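Local structure of putative retaining b-glycosidase (Saccharophagus degradans, 5A95) at residues W232-S237 and K272-K277; A252-P257 and A289-W294; Y256-K261 and A302-K307. The protein probably hydrolyses mixed-linkage beta-glucans as a retaining beta-glucanase of glycoside hydrolase family 5, subfamily 26. The protein carries 1 engineered substitution. All coordinates share one frame; numbering follows the deposited sequence.

Contact 1. Residues W232-S237 and K272-K277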
loop_
_atom_site.group_PDB
_atom_site.type_symbol
_atom_site.label_atom_id
_atom_site.label_comp_id
_atom_site.label_asym_id
_atom_site.label_seq_id
_atom_site.Cartn_x
_atom_site.Cartn_y
_atom_site.Cartn_z
ATOM N N TRP A 232 9.525 4.886 21.457
ATOM C CA TRP A 232 8.360 4.228 22.031
ATOM C C TRP A 232 7.507 5.205 22.856
ATOM O O TRP A 232 7.209 4.971 24.038
ATOM C CB TRP A 232 8.736 3.004 22.865
ATOM C CG TRP A 232 9.302 1.824 22.109
ATOM C CD1 TRP A 232 8.601 0.704 21.767
ATOM C CD2 TRP A 232 10.641 1.614 21.677
ATOM N NE1 TRP A 232 9.427 -0.204 21.141
ATOM C CE2 TRP A 232 10.688 0.317 21.084
ATOM C CE3 TRP A 232 11.815 2.352 21.769
ATOM C CZ2 TRP A 232 11.849 -0.212 20.528
ATOM C CZ3 TRP A 232 12.967 1.818 21.207
ATOM C CH2 TRP A 232 12.980 0.551 20.603
ATOM N N ALA A 233 7.112 6.307 22.220
ATOM C CA ALA A 233 6.261 7.315 22.846
ATOM C C ALA A 233 6.904 7.861 24.108
ATOM O O ALA A 233 6.246 8.082 25.101
ATOM C CB ALA A 233 4.856 6.755 23.147
ATOM N N TYR A 234 8.180 8.172 24.039
ATOM C CA TYR A 234 8.897 8.719 25.170
ATOM C C TYR A 234 9.404 10.140 24.964
ATOM O O TYR A 234 9.398 10.935 25.900
ATOM C CB TYR A 234 10.023 7.765 25.627
ATOM C CG TYR A 234 10.615 8.201 26.925
ATOM C CD1 TYR A 234 9.914 8.062 28.122
ATOM C CD2 TYR A 234 11.868 8.780 26.968
ATOM C CE1 TYR A 234 10.438 8.527 29.300
ATOM C CE2 TYR A 234 12.414 9.223 28.174
ATOM C CZ TYR A 234 11.667 9.100 29.343
ATOM O OH TYR A 234 12.153 9.574 30.555
ATOM N N ASP A 235 9.815 10.489 23.754
ATOM C CA ASP A 235 10.457 11.786 23.511
ATOM C C ASP A 235 9.500 12.781 22.855
ATOM O O ASP A 235 9.232 12.702 21.650
ATOM C CB ASP A 235 11.722 11.604 22.652
ATOM C CG ASP A 235 12.493 12.910 22.453
ATOM O OD1 ASP A 235 12.182 13.906 23.134
ATOM O OD2 ASP A 235 13.431 12.906 21.628
ATOM N N LEU A 236 9.002 13.718 23.653
ATOM C CA LEU A 236 8.151 14.802 23.156
ATOM C C LEU A 236 8.951 16.066 22.828
ATOM O O LEU A 236 8.395 17.010 22.315
ATOM C CB LEU A 236 7.075 15.129 24.173
ATOM C CG LEU A 236 5.985 14.097 24.364
ATOM C CD1 LEU A 236 5.032 14.532 25.460
ATOM C CD2 LEU A 236 5.232 13.844 23.051
ATOM N N SER A 237 10.253 16.073 23.077
ATOM C CA SER A 237 11.015 17.306 22.908
ATOM C C SER A 237 10.889 17.994 21.541
ATOM O O SER A 237 10.927 19.213 21.499
ATOM C CB SER A 237 12.475 17.128 23.321
ATOM O OG SER A 237 13.165 16.240 22.486
ATOM N N LYS A 272 14.293 15.331 36.730
ATOM C CA LYS A 272 14.918 16.164 35.732
ATOM C C LYS A 272 14.891 15.487 34.346
ATOM O O LYS A 272 14.563 16.098 33.343
ATOM C CB LYS A 272 16.363 16.523 36.126
ATOM C CG LYS A 272 17.085 17.349 35.058
ATOM C CD LYS A 272 18.181 18.285 35.537
ATOM C CE LYS A 272 18.128 19.647 34.817
ATOM N NZ LYS A 272 17.618 19.675 33.401
ATOM N N LEU A 273 15.265 14.217 34.310
ATOM C CA LEU A 273 15.261 13.497 33.056
ATOM C C LEU A 273 13.848 13.367 32.486
ATOM O O LEU A 273 13.643 13.511 31.273
ATOM C CB LEU A 273 15.920 12.125 33.220
ATOM C CG LEU A 273 17.428 12.178 33.343
ATOM C CD1 LEU A 273 17.984 10.871 33.845
ATOM C CD2 LEU A 273 18.050 12.524 32.014
ATOM N N TRP A 274 12.875 13.086 33.341
ATOM C CA TRP A 274 11.494 13.034 32.885
ATOM C C TRP A 274 11.026 14.377 32.337
ATOM O O TRP A 274 10.399 14.443 31.286
ATOM C CB TRP A 274 10.555 12.556 33.989
ATOM C CG TRP A 274 10.753 11.123 34.385
ATOM C CD1 TRP A 274 11.299 10.122 33.631
ATOM C CD2 TRP A 274 10.370 10.512 35.632
ATOM N NE1 TRP A 274 11.326 8.954 34.348
ATOM C CE2 TRP A 274 10.755 9.150 35.573
ATOM C CE3 TRP A 274 9.804 11.000 36.815
ATOM C CZ2 TRP A 274 10.547 8.275 36.633
ATOM C CZ3 TRP A 274 9.596 10.140 37.850
ATOM C CH2 TRP A 274 9.969 8.780 37.758
ATOM N N ASP A 275 11.380 15.456 33.016
ATOM C CA ASP A 275 10.938 16.747 32.534
ATOM C C ASP A 275 11.590 17.079 31.193
ATOM O O ASP A 275 10.927 17.654 30.312
ATOM C CB ASP A 275 11.175 17.836 33.578
ATOM C CG ASP A 275 10.151 18.937 33.489
ATOM O OD1 ASP A 275 9.082 18.842 34.124
ATOM O OD2 ASP A 275 10.424 19.883 32.756
ATOM N N GLU A 276 12.846 16.683 31.005
ATOM C CA GLU A 276 13.547 16.989 29.774
ATOM C C GLU A 276 12.910 16.349 28.553
ATOM O O GLU A 276 12.766 16.986 27.514
ATOM C CB GLU A 276 15.022 16.536 29.874
ATOM C CG GLU A 276 15.856 17.447 30.760
ATOM C CD GLU A 276 17.294 17.000 30.935
ATOM O OE1 GLU A 276 17.698 15.964 30.375
ATOM O OE2 GLU A 276 18.030 17.727 31.636
ATOM N N LYS A 277 12.572 15.070 28.664
ATOM C CA LYS A 277 12.098 14.337 27.509
ATOM C C LYS A 277 10.617 14.449 27.264
ATOM O O LYS A 277 10.190 14.430 26.116
ATOM C CB LYS A 277 12.547 12.851 27.573
ATOM C CG LYS A 277 14.011 12.617 27.176
ATOM C CD LYS A 277 14.208 12.776 25.669
ATOM C CE LYS A 277 15.663 12.574 25.274
ATOM N NZ LYS A 277 15.890 12.791 23.819
HETATM O O HOH W 1 14.328 10.933 30.362
#

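Contact 2. Residues A252-P257 and A289-W294. Engineered in segment 289-294: Gln291 (natural residue Glu). With BGC (beta-D-glucopyranose), chain D.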
loop_
_atom_site.group_PDB
_atom_site.type_symbol
_atom_site.label_atom_id
_atom_site.label_comp_id
_atom_site.label_asym_id
_atom_site.label_seq_id
_atom_site.Cartn_x
_atom_site.Cartn_y
_atom_site.Cartn_z
ATOM N N ALA A 252 1.052 12.056 24.352
ATOM C CA ALA A 252 1.281 10.813 25.094
ATOM C C ALA A 252 2.717 10.750 25.569
ATOM O O ALA A 252 3.635 11.157 24.865
ATOM C CB ALA A 252 0.977 9.599 24.218
ATOM N N ALA A 253 2.937 10.084 26.692
ATOM C CA ALA A 253 4.256 9.692 27.151
ATOM C C ALA A 253 4.127 8.331 27.803
ATOM O O ALA A 253 3.141 8.039 28.468
ATOM C CB ALA A 253 4.809 10.689 28.156
ATOM N N HIS A 254 5.168 7.503 27.639
ATOM C CA HIS A 254 5.220 6.153 28.215
ATOM C C HIS A 254 6.442 6.021 29.116
ATOM O O HIS A 254 7.464 5.403 28.735
ATOM C CB HIS A 254 5.241 5.097 27.116
ATOM C CG HIS A 254 3.928 4.963 26.400
ATOM N ND1 HIS A 254 3.710 4.016 25.420
ATOM C CD2 HIS A 254 2.757 5.638 26.536
ATOM C CE1 HIS A 254 2.478 4.122 24.976
ATOM N NE2 HIS A 254 1.870 5.072 25.663
ATOM N N PRO A 255 6.377 6.641 30.293
ATOM C CA PRO A 255 7.565 6.728 31.115
ATOM C C PRO A 255 7.780 5.484 32.005
ATOM O O PRO A 255 7.702 5.542 33.247
ATOM C CB PRO A 255 7.284 7.956 31.954
ATOM C CG PRO A 255 5.790 7.903 32.171
ATOM C CD PRO A 255 5.255 7.415 30.863
ATOM N N TYR A 256 8.094 4.356 31.376
ATOM C CA TYR A 256 8.486 3.184 32.127
ATOM C C TYR A 256 9.778 3.456 32.928
ATOM O O TYR A 256 10.555 4.357 32.571
ATOM C CB TYR A 256 8.611 2.023 31.177
ATOM C CG TYR A 256 7.293 1.404 30.754
ATOM C CD1 TYR A 256 6.425 0.857 31.684
ATOM C CD2 TYR A 256 6.956 1.282 29.413
ATOM C CE1 TYR A 256 5.254 0.237 31.302
ATOM C CE2 TYR A 256 5.798 0.635 29.024
ATOM C CZ TYR A 256 4.943 0.128 29.968
ATOM O OH TYR A 256 3.786 -0.511 29.551
ATOM N N PRO A 257 10.023 2.653 33.981
ATOM C CA PRO A 257 11.078 3.016 34.917
ATOM C C PRO A 257 12.493 3.118 34.378
ATOM O O PRO A 257 13.287 3.927 34.868
ATOM C CB PRO A 257 11.015 1.909 36.006
ATOM C CG PRO A 257 10.207 0.802 35.411
ATOM C CD PRO A 257 9.231 1.513 34.489
ATOM N N ALA A 289 -0.002 9.953 30.340
ATOM C CA ALA A 289 0.943 8.854 30.412
ATOM C C ALA A 289 0.156 7.567 30.193
ATOM O O ALA A 289 -0.309 6.945 31.156
ATOM C CB ALA A 289 1.667 8.893 31.745
ATOM N N THR A 290 -0.052 7.206 28.918
ATOM C CA THR A 290 -0.969 6.119 28.614
ATOM C C THR A 290 -0.425 4.707 28.837
ATOM O O THR A 290 -1.191 3.753 28.767
ATOM C CB THR A 290 -1.553 6.245 27.207
ATOM O OG1 THR A 290 -0.494 6.491 26.282
ATOM C CG2 THR A 290 -2.599 7.325 27.121
ATOM N N GLN A 291 0.869 4.610 29.119
ATOM C CA GLN A 291 1.475 3.396 29.665
ATOM C C GLN A 291 2.533 3.824 30.638
ATOM O O GLN A 291 3.320 4.739 30.388
ATOM C CB GLN A 291 2.092 2.493 28.601
ATOM C CG GLN A 291 1.041 1.953 27.675
ATOM C CD GLN A 291 1.515 0.934 26.669
ATOM O OE1 GLN A 291 0.847 0.714 25.673
ATOM N NE2 GLN A 291 2.575 0.239 26.975
ATOM N N LEU A 292 2.537 3.139 31.765
ATOM C CA LEU A 292 3.524 3.257 32.829
ATOM C C LEU A 292 3.339 2.032 33.716
ATOM O O LEU A 292 2.307 1.383 33.667
ATOM C CB LEU A 292 3.370 4.560 33.623
ATOM C CG LEU A 292 2.177 4.695 34.547
ATOM C CD1 LEU A 292 2.422 5.704 35.659
ATOM C CD2 LEU A 292 0.917 5.079 33.777
ATOM N N GLY A 293 4.300 1.761 34.575
ATOM C CA GLY A 293 4.223 0.649 35.505
ATOM C C GLY A 293 5.536 -0.092 35.623
ATOM O O GLY A 293 6.477 0.231 34.931
ATOM N N TRP A 294 5.577 -1.083 36.512
ATOM C CA TRP A 294 6.789 -1.841 36.721
ATOM C C TRP A 294 6.499 -3.214 37.272
ATOM O O TRP A 294 5.412 -3.484 37.764
ATOM C CB TRP A 294 7.753 -1.136 37.700
ATOM C CG TRP A 294 7.430 -1.377 39.162
ATOM C CD1 TRP A 294 8.000 -2.341 39.971
ATOM C CD2 TRP A 294 6.464 -0.704 39.994
ATOM N NE1 TRP A 294 7.455 -2.285 41.236
ATOM C CE2 TRP A 294 6.523 -1.286 41.282
ATOM C CE3 TRP A 294 5.572 0.359 39.785
ATOM C CZ2 TRP A 294 5.715 -0.843 42.334
ATOM C CZ3 TRP A 294 4.791 0.788 40.830
ATOM C CH2 TRP A 294 4.867 0.196 42.094
HETATM C C2 BGC D . 4.002 -2.232 24.594
HETATM C C3 BGC D . 3.082 -3.245 25.273
HETATM C C4 BGC D . 3.930 -4.252 26.060
HETATM C C5 BGC D . 4.841 -3.516 27.023
HETATM C C6 BGC D . 5.689 -4.451 27.851
HETATM C C1 BGC D . 5.119 -1.705 25.490
HETATM O O1 BGC D . 6.205 -1.188 24.763
HETATM O O2 BGC D . 3.195 -1.132 24.033
HETATM O O3 BGC D . 2.237 -3.837 24.236
HETATM O O4 BGC D . 3.196 -5.241 26.797
HETATM O O5 BGC D . 5.727 -2.739 26.225
HETATM O O6 BGC D . 6.612 -3.608 28.542
#

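Contact 3. Residues Y256-K261 and A302-K307. With BGC (beta-D-glucopyranose), chain D.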
loop_
_atom_site.group_PDB
_atom_site.type_symbol
_atom_site.label_atom_id
_atom_site.label_comp_id
_atom_site.label_asym_id
_atom_site.label_seq_id
_atom_site.Cartn_x
_atom_site.Cartn_y
_atom_site.Cartn_z
ATOM N N TYR A 256 8.094 4.356 31.376
ATOM C CA TYR A 256 8.486 3.184 32.127
ATOM C C TYR A 256 9.778 3.456 32.928
ATOM O O TYR A 256 10.555 4.357 32.571
ATOM C CB TYR A 256 8.611 2.023 31.177
ATOM C CG TYR A 256 7.293 1.404 30.754
ATOM C CD1 TYR A 256 6.425 0.857 31.684
ATOM C CD2 TYR A 256 6.956 1.282 29.413
ATOM C CE1 TYR A 256 5.254 0.237 31.302
ATOM C CE2 TYR A 256 5.798 0.635 29.024
ATOM C CZ TYR A 256 4.943 0.128 29.968
ATOM O OH TYR A 256 3.786 -0.511 29.551
ATOM N N PRO A 257 10.023 2.653 33.981
ATOM C CA PRO A 257 11.078 3.016 34.917
ATOM C C PRO A 257 12.493 3.118 34.378
ATOM O O PRO A 257 13.287 3.927 34.868
ATOM C CB PRO A 257 11.015 1.909 36.006
ATOM C CG PRO A 257 10.207 0.802 35.411
ATOM C CD PRO A 257 9.231 1.513 34.489
ATOM N N GLN A 258 12.810 2.307 33.359
ATOM C CA GLN A 258 14.175 2.252 32.823
ATOM C C GLN A 258 14.345 3.093 31.559
ATOM O O GLN A 258 15.417 3.092 30.980
ATOM C CB GLN A 258 14.628 0.817 32.588
ATOM C CG GLN A 258 14.603 -0.017 33.862
ATOM C CD GLN A 258 14.856 -1.468 33.588
ATOM O OE1 GLN A 258 14.017 -2.161 33.004
ATOM N NE2 GLN A 258 16.011 -1.949 34.012
ATOM N N LYS A 259 13.329 3.873 31.172
ATOM C CA LYS A 259 13.516 4.797 30.062
ATOM C C LYS A 259 14.546 5.884 30.385
ATOM O O LYS A 259 15.444 6.151 29.595
ATOM C CB LYS A 259 12.202 5.437 29.631
ATOM C CG LYS A 259 11.176 4.451 29.081
ATOM C CD LYS A 259 11.643 3.615 27.878
ATOM C CE LYS A 259 11.850 4.416 26.619
ATOM N NZ LYS A 259 12.113 3.543 25.441
ATOM N N ALA A 260 14.388 6.513 31.538
ATOM C CA ALA A 260 15.407 7.438 32.039
ATOM C C ALA A 260 16.468 6.632 32.770
ATOM O O ALA A 260 16.136 5.750 33.549
ATOM C CB ALA A 260 14.783 8.457 32.972
ATOM N N LYS A 261 17.732 6.992 32.573
ATOM C CA LYS A 261 18.854 6.235 33.098
ATOM C C LYS A 261 19.826 7.166 33.830
ATOM O O LYS A 261 20.972 7.349 33.414
ATOM C CB LYS A 261 19.561 5.447 31.980
ATOM C CG LYS A 261 18.634 4.463 31.294
ATOM C CD LYS A 261 19.283 3.701 30.155
ATOM C CE LYS A 261 18.308 2.739 29.490
ATOM N NZ LYS A 261 17.180 3.455 28.836
ATOM N N ALA A 302 9.229 -10.083 33.619
ATOM C CA ALA A 302 10.153 -8.967 33.729
ATOM C C ALA A 302 11.080 -8.804 32.525
ATOM O O ALA A 302 11.676 -9.764 32.053
ATOM C CB ALA A 302 10.979 -9.120 35.008
ATOM N N HIS A 303 11.219 -7.574 32.059
ATOM C CA HIS A 303 12.013 -7.234 30.899
ATOM C C HIS A 303 12.317 -5.730 30.940
ATOM O O HIS A 303 11.565 -4.978 31.535
ATOM C CB HIS A 303 11.216 -7.530 29.619
ATOM C CG HIS A 303 9.870 -6.858 29.570
ATOM N ND1 HIS A 303 8.747 -7.379 30.187
ATOM C CD2 HIS A 303 9.462 -5.715 28.962
ATOM C CE1 HIS A 303 7.708 -6.596 29.960
ATOM N NE2 HIS A 303 8.116 -5.577 29.218
ATOM N N ILE A 304 13.420 -5.296 30.328
ATOM C CA ILE A 304 13.683 -3.861 30.117
ATOM C C ILE A 304 12.591 -3.385 29.148
ATOM O O ILE A 304 12.306 -4.081 28.174
ATOM C CB ILE A 304 15.101 -3.643 29.535
ATOM C CG1 ILE A 304 16.178 -4.130 30.524
ATOM C CG2 ILE A 304 15.363 -2.196 29.167
ATOM C CD1 ILE A 304 17.557 -4.331 29.917
ATOM N N PRO A 305 11.970 -2.206 29.400
ATOM C CA PRO A 305 12.341 -1.195 30.379
ATOM C C PRO A 305 11.439 -1.119 31.612
ATOM O O PRO A 305 11.293 -0.032 32.198
ATOM C CB PRO A 305 12.205 0.088 29.566
ATOM C CG PRO A 305 10.958 -0.152 28.775
ATOM C CD PRO A 305 11.044 -1.631 28.397
ATOM N N VAL A 306 10.818 -2.226 32.025
ATOM C CA VAL A 306 9.820 -2.204 33.085
ATOM C C VAL A 306 10.295 -2.759 34.436
ATOM O O VAL A 306 9.491 -2.858 35.367
ATOM C CB VAL A 306 8.507 -2.928 32.674
ATOM C CG1 VAL A 306 7.981 -2.322 31.376
ATOM C CG2 VAL A 306 8.674 -4.441 32.519
ATOM N N LYS A 307 11.584 -3.063 34.564
ATOM C CA LYS A 307 12.106 -3.624 35.805
ATOM C C LYS A 307 12.409 -2.532 36.812
ATOM O O LYS A 307 13.008 -1.527 36.457
ATOM C CB LYS A 307 13.384 -4.421 35.551
ATOM C CG LYS A 307 13.256 -5.622 34.626
ATOM C CD LYS A 307 14.617 -6.322 34.499
ATOM C CE LYS A 307 14.511 -7.645 33.786
ATOM N NZ LYS A 307 15.851 -8.281 33.779
HETATM C C2 BGC D . 4.002 -2.232 24.594
HETATM C C3 BGC D . 3.082 -3.245 25.273
HETATM C C4 BGC D . 3.930 -4.252 26.060
HETATM C C5 BGC D . 4.841 -3.516 27.023
HETATM C C6 BGC D . 5.689 -4.451 27.851
HETATM C C1 BGC D . 5.119 -1.705 25.490
HETATM O O1 BGC D . 6.205 -1.188 24.763
HETATM O O2 BGC D . 3.195 -1.132 24.033
HETATM O O3 BGC D . 2.237 -3.837 24.236
HETATM O O4 BGC D . 3.196 -5.241 26.797
HETATM O O5 BGC D . 5.727 -2.739 26.225
HETATM O O6 BGC D . 6.612 -3.608 28.542
#

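Contact 1. Residues W232-S237 and K272-K277
Tyr234 and Trp274 meet edge to edge rather than as a stack. The phenol oxygen Tyr234 OH lies 3.2 Å from Trp274 CD1, in the plane of the indole, and CD1 in turn sits near the plane of the phenol ring. A water in the phenol plane, 2.6 Å from Tyr234 OH, gives a weak hydrogen bond to Leu273 O and so ties the hydroxyl to the helix backbone.

Lys277 crosses the tyrosine at about a right angle, its CB 3.7 Å from Tyr234 CE2. The lysine chain then bends at chi2 (-73°), which turns its outer half away from the ring and lays it obliquely across Asp235. There Lys277 CD comes within 3.4 Å of Asp235 OD1, and Lys277 NZ forms a weak salt bridge of 3.3 Å with Asp235 OD2. The carboxylate is held from its own segment by two bonds to OD1. Ser237 OG donates to the syn lone pair of Asp235 OD1 at 2.6 Å, while Ser237 N reaches the same Asp235 OD1 from above the carboxylate plane at 2.9 Å. Together they probably fix the rotation of the group and keep OD2 directed at the lysine.

A direct backbone bond joins the segments: Leu236 N donates to Lys277 O at 2.8 Å.

Phe270 and Trp278 on the same helix, with Tyr312, Arg315 and Ile316 of helix 312-323, pack against the indole of Trp274. Asp235 closes an Asx turn within its own segment and offers OD2 to Lys277. The whole joins the end of the short helix 230-233 and the loop that follows it to the outer helix 267-279 of the family 5 (beta/alpha)8 barrel.

Contact 2. Residues A252-P257 and A289-W294
Gln291 meets both Tyr256 and His254 where the adjacent parallel strands 250-252 and 287-289 of the (beta/alpha)8 barrel run out into loops. It is an engineered residue replacing a natural glutamate, and it lies in the glycan pocket. Its NE2 donates to Tyr256 OH at 2.9 Å in the conformer described, one of two modelled for this tyrosine; the amide stands 72° from the phenol plane. The same Gln291 NE2 gives a weak bond of 3.3 Å to O2 of the bound glucose.

Behind the amide, the imidazole of His254 forms a platform. Gln291 CB sits 3.7 Å from the ring centroid, directly over the face, in a CH-pi contact. With CG anti to the carbonyl carbon (chi1 -65°), the extended chain carries the amide on to stack at 20° to the ring.

In the second shell, His254 NE2 donates to Thr290 OG1 at 2.8 Å, almost in the ring plane, and His254 ND1 bonds Glu189. Thr290 OG1 also bonds Glu185, and Arg103 holds Gln291 OE1. With both nitrogens engaged, the platform is unlikely to turn.

The backbones meet through two CA-H...O contacts, His254 CA to Gln291 O (3.2 Å) and Ala289 CA to Ala253 O (3.0 Å). Pro255 centres an inverse gamma turn. The buried Gly293 O, with no hydrogen-bond partner in the model, lies 3.1 Å from Pro257 CD.

Contact 3. Residues Y256-K261 and A302-K307
Val306 and Tyr256 form the tightly packed side of this contact. Methyl CG1 of Val306 sits over one face of the phenol, 3.7 Å from the Tyr256 ring centroid and offset toward the rim, a CH-pi contact. The same Val306 CG1 is 3.4 Å from O6 of the bound glucose. This O6 shares a nearly straight (174°) hydrogen bond of 2.6 Å with His303 NE2, in the imidazole plane, while Val306 CG2 covers a face of that ring.

Gln258 joins the segments twice. Its backbone N donates to Pro305 O at 3.0 Å; its extended side chain (chi2 172°) brings OE1 to Lys307 N, which donates at 3.0 Å from well above the amide carbonyl plane (59°). With an alanine here OE1 is gone, and Lys307 N is likely to lose its acceptor while a gap opens beside Lys307.

The solvent side is looser, with Ile304 exposed and the end of Lys307 leading away. Lys259 CD lies 3.9 Å from CG of cis-Pro305, and Lys259 NZ bonds Asn231.

The two segments belong to the loops after strands 250-252 and 287-289, and Ala260 continues the packing onto Phe270, Leu273 and Trp274 of helix 267-279.

The three contacts form a continuous path from the outer helix 267-279 to the sugar. Contacts 1 and 2, with centres 11 Å apart, join through a probable hydrogen bond of 2.8 Å between Ala233 O and His254 N. Contact 1 also packs on contact 3, with Tyr234 CE1 3.6 Å from Lys259 CB. Contacts 2 and 3 have centres 10 Å apart and share Tyr256 and Pro257; Trp294 CB lies 3.4 Å from Val306 O between them. Both touch the same glucose, contact 2 at O2 and contact 3 at O6, whereas the side chain of Tyr234 in contact 1 stays about 10 Å from a bound glucose.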